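Local atomic coordinates of ribulose bisphosphate carboxylase (Hyperthermus butylicus DSM 5456, PDB entry 6HUN), a protein that probably catalyses the addition of carbon dioxide and water to ribulose 1,5-bisphosphate, yielding two molecules of 3-phosphoglycerate, in an archaeal AMP degradation pathway. Residues A[164-168]-A[169-173]; A[378-381]-A[382-386]. All coordinates share one frame; numbering follows the deposited sequence.

Contact 1: A[164-168]-A[169-173]; sequences LGIKD and RPILA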
# COMPACT_ATOMS: atom_id res chain seq x y z
N LEU A 164 -0.46 13.85 -27.94
CA LEU A 164 0.52 13.27 -28.84
C LEU A 164 0.18 13.50 -30.32
O LEU A 164 1.01 13.19 -31.19
CB LEU A 164 0.68 11.79 -28.54
CG LEU A 164 1.33 11.59 -27.15
CD1 LEU A 164 1.37 10.15 -26.73
CD2 LEU A 164 2.76 12.18 -27.07
N GLY A 165 -1.04 13.93 -30.63
CA GLY A 165 -1.47 14.01 -32.03
C GLY A 165 -1.59 12.66 -32.72
O GLY A 165 -1.32 12.56 -33.92
N ILE A 166 -1.97 11.61 -31.98
CA ILE A 166 -2.06 10.24 -32.47
C ILE A 166 -3.54 9.85 -32.46
O ILE A 166 -4.10 9.55 -31.42
CB ILE A 166 -1.22 9.27 -31.64
CG1 ILE A 166 0.23 9.75 -31.61
CG2 ILE A 166 -1.36 7.82 -32.15
CD1 ILE A 166 1.10 9.01 -30.69
N LYS A 167 -4.16 9.86 -33.65
CA LYS A 167 -5.61 9.79 -33.72
C LYS A 167 -6.18 8.40 -33.43
O LYS A 167 -7.19 8.29 -32.74
CB LYS A 167 -6.07 10.26 -35.11
CG LYS A 167 -7.58 10.30 -35.23
CD LYS A 167 -8.01 11.00 -36.52
CE LYS A 167 -9.53 11.09 -36.64
NZ LYS A 167 -10.14 9.77 -36.98
N ASP A 168 -5.55 7.30 -33.96
CA ASP A 168 -6.20 5.99 -34.07
C ASP A 168 -5.34 4.82 -33.62
O ASP A 168 -5.87 3.94 -32.96
CB ASP A 168 -6.64 5.69 -35.55
CG ASP A 168 -7.67 6.65 -36.05
OD1 ASP A 168 -8.66 6.86 -35.31
OD2 ASP A 168 -7.48 7.21 -37.14
N ARG A 169 -4.06 4.79 -33.98
CA ARG A 169 -3.21 3.64 -33.70
C ARG A 169 -2.91 3.53 -32.21
O ARG A 169 -3.12 4.49 -31.46
CB ARG A 169 -1.92 3.74 -34.50
CG ARG A 169 -1.02 4.88 -34.11
CD ARG A 169 0.35 4.66 -34.68
NE ARG A 169 1.20 5.83 -34.62
CZ ARG A 169 1.93 6.15 -33.56
NH1 ARG A 169 1.91 5.39 -32.47
NH2 ARG A 169 2.70 7.24 -33.60
N PRO A 170 -2.43 2.37 -31.75
CA PRO A 170 -1.91 2.28 -30.38
C PRO A 170 -0.70 3.19 -30.18
O PRO A 170 0.09 3.42 -31.10
CB PRO A 170 -1.50 0.80 -30.22
CG PRO A 170 -2.17 0.07 -31.33
CD PRO A 170 -2.40 1.05 -32.46
N ILE A 171 -0.53 3.66 -28.96
CA ILE A 171 0.65 4.46 -28.66
C ILE A 171 1.76 3.53 -28.18
O ILE A 171 1.50 2.55 -27.49
CB ILE A 171 0.26 5.53 -27.62
CG1 ILE A 171 -0.72 6.53 -28.26
CG2 ILE A 171 1.49 6.19 -26.98
CD1 ILE A 171 -1.25 7.54 -27.25
N LEU A 172 3.01 3.87 -28.49
CA LEU A 172 4.16 3.04 -28.16
C LEU A 172 5.05 3.69 -27.10
O LEU A 172 5.34 4.88 -27.17
CB LEU A 172 4.99 2.77 -29.41
CG LEU A 172 4.08 2.19 -30.52
CD1 LEU A 172 4.77 2.27 -31.87
CD2 LEU A 172 3.64 0.78 -30.18
N ALA A 173 5.52 2.87 -26.15
CA ALA A 173 6.42 3.32 -25.08
C ALA A 173 7.59 2.36 -24.93
O ALA A 173 7.46 1.17 -25.22
CB ALA A 173 5.64 3.42 -23.76
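The turn that carries the chain from helix 156-164 into strand 171-174, the first strand of the catalytic barrel, is held by Ile166 lying against Arg169 and by Leu164 and Ile166 meeting Ile171. Both branches of Ile166 meet Arg169. CG2, anti to the backbone N, packs on the aliphatic stem of Arg169, with Ile166 CG2 3.5 Å from Arg169 CG, and also sits over the centre of one guanidinium face, 3.9 Å above the plane. Ile166 CD1, at the end of the other branch, is on the same side of the guanidinium but beyond its rim, 3.8 Å from Arg169 NH2, and goes on to Ile171, where Ile166 CD1 is 3.9 Å from Ile171 CG1.

The helix ends in a Schellman motif with Gly165, at positive phi, as its C-prime residue; Ile166 N bonds back to Arg161 O and Gly165 N to Glu162 O. This is an alpha-to-beta connection leading into a TIM barrel, and the reversal brings Leu164 of the last helical turn over the new strand, Leu164 CD1 standing 3.7 Å from Ile171 CD1. Beyond these residues, Leu201 of the neighbouring barrel strand touches both Leu164 and Ile171.

Arg169 starts with chi1 at 66°, which places CG between the backbone N and the carbonyl carbon, and then runs extended to NE. Its tip folds over the following residue: Arg169 NH1 donates to Pro170 O at 3.0 Å, a bent bond with an N-H...O angle of 141°. NH2 forms a salt bridge with Asp200, which also accepts from Leu172 N. A leucine in place of Arg169 would probably leave Asp200 without its charged mate and Pro170 O without the NH1 donor, and take away the flat face on which Ile166 CG2 rests.

Contact 2: A[378-381]-A[382-386]; sequences PVAS and GGLHP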
# COMPACT_ATOMS: atom_id res chain seq x y z
N PRO A 378 -5.26 1.31 -21.17
CA PRO A 378 -4.59 0.11 -20.68
C PRO A 378 -3.21 0.06 -21.30
O PRO A 378 -3.01 0.44 -22.47
CB PRO A 378 -5.46 -1.05 -21.21
CG PRO A 378 -6.68 -0.43 -21.73
CD PRO A 378 -6.39 1.03 -22.07
N VAL A 379 -2.26 -0.43 -20.51
CA VAL A 379 -0.89 -0.61 -20.97
C VAL A 379 -0.62 -2.10 -21.11
O VAL A 379 -0.87 -2.87 -20.17
CB VAL A 379 0.08 0.06 -20.00
CG1 VAL A 379 1.52 -0.27 -20.39
CG2 VAL A 379 -0.25 1.58 -19.94
N ALA A 380 -0.14 -2.50 -22.28
CA ALA A 380 0.23 -3.89 -22.52
C ALA A 380 1.75 -4.02 -22.54
O ALA A 380 2.46 -3.15 -23.06
CB ALA A 380 -0.37 -4.39 -23.83
N SER A 381 2.26 -5.11 -22.00
CA SER A 381 3.70 -5.27 -21.93
C SER A 381 3.98 -6.74 -21.68
O SER A 381 3.09 -7.49 -21.29
CB SER A 381 4.31 -4.43 -20.81
OG SER A 381 4.31 -5.21 -19.63
N GLY A 382 5.23 -7.12 -21.87
CA GLY A 382 5.60 -8.52 -21.70
C GLY A 382 6.30 -9.10 -22.90
O GLY A 382 5.80 -10.02 -23.56
N GLY A 383 7.51 -8.62 -23.17
CA GLY A 383 8.27 -9.23 -24.24
C GLY A 383 7.61 -9.08 -25.60
O GLY A 383 7.65 -10.01 -26.41
N LEU A 384 6.99 -7.94 -25.87
CA LEU A 384 6.33 -7.75 -27.17
C LEU A 384 7.35 -7.40 -28.24
O LEU A 384 8.06 -6.39 -28.13
CB LEU A 384 5.28 -6.66 -27.09
CG LEU A 384 4.26 -6.82 -25.96
CD1 LEU A 384 3.47 -5.55 -25.77
CD2 LEU A 384 3.34 -7.98 -26.25
N HIS A 385 7.35 -8.17 -29.32
CA HIS A 385 8.18 -8.00 -30.50
C HIS A 385 7.30 -7.61 -31.67
O HIS A 385 6.08 -7.79 -31.61
CB HIS A 385 8.93 -9.30 -30.82
CG HIS A 385 9.85 -9.72 -29.72
ND1 HIS A 385 11.12 -9.19 -29.59
CD2 HIS A 385 9.67 -10.54 -28.67
CE1 HIS A 385 11.69 -9.71 -28.52
NE2 HIS A 385 10.83 -10.53 -27.94
N PRO A 386 7.87 -7.05 -32.75
CA PRO A 386 7.00 -6.68 -33.89
C PRO A 386 6.06 -7.81 -34.35
O PRO A 386 4.87 -7.55 -34.57
CB PRO A 386 8.02 -6.26 -34.96
CG PRO A 386 9.13 -5.64 -34.11
CD PRO A 386 9.24 -6.53 -32.91
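Leu384 folds back over the chain it has just left, its CD1 methyl resting against the backbone of Ala380 and Ser381. With chi1 at -52°, CG is anti to the carbonyl carbon, and a chi2 of 167° extends the chain toward CD1. That methyl lies 3.8 Å from Ala380 O and 3.9 Å from Ser381 CA, so it meets mostly backbone; Leu384 CD1 and Ala380 CB are looser at 4.5 Å. Leu389 and Val392 of helix 389-396 also touch the Leu384 side chain.

Ser381 turns the other way. Its chi1 of 89° sets OG between the backbone N and the carbonyl carbon, and OG is hydrogen-bonded to His328 NE2, a tie to the neighbouring barrel strand that fixes the hydroxyl. Ser381 OG approaches Gly382 N at 3.1 Å, but the angle is too poor for a bond.

Two glycines make the bend between Ser381 and Leu384. Both have positive phi, and at Gly382 a CB would clash with Ser381 O. Ser381, Gly382 and Gly383 are predicted to bind substrate, consistent with a catalytic loop at the C-terminal end of a TIM-barrel strand.

From the N terminus, contact 1 comes first, closing the short turn between helix 156-164 and strand 171-174. The chain then passes through the intervening barrel strands before contact 2 bends strand 377-380 into the loop before helix 389-396. The two loops are in series, neither nested nor crossing. They do not touch: their centres are 15 Å apart and their nearest atoms about 6 Å. Strand 401-403 nevertheless joins them, lying between strands 377-380 and 171-174 in the closed sheet and bonding to both. Contact 1 thus ties a helix to the entry of one barrel strand, whereas contact 2 shapes the exit of another, at the predicted substrate site.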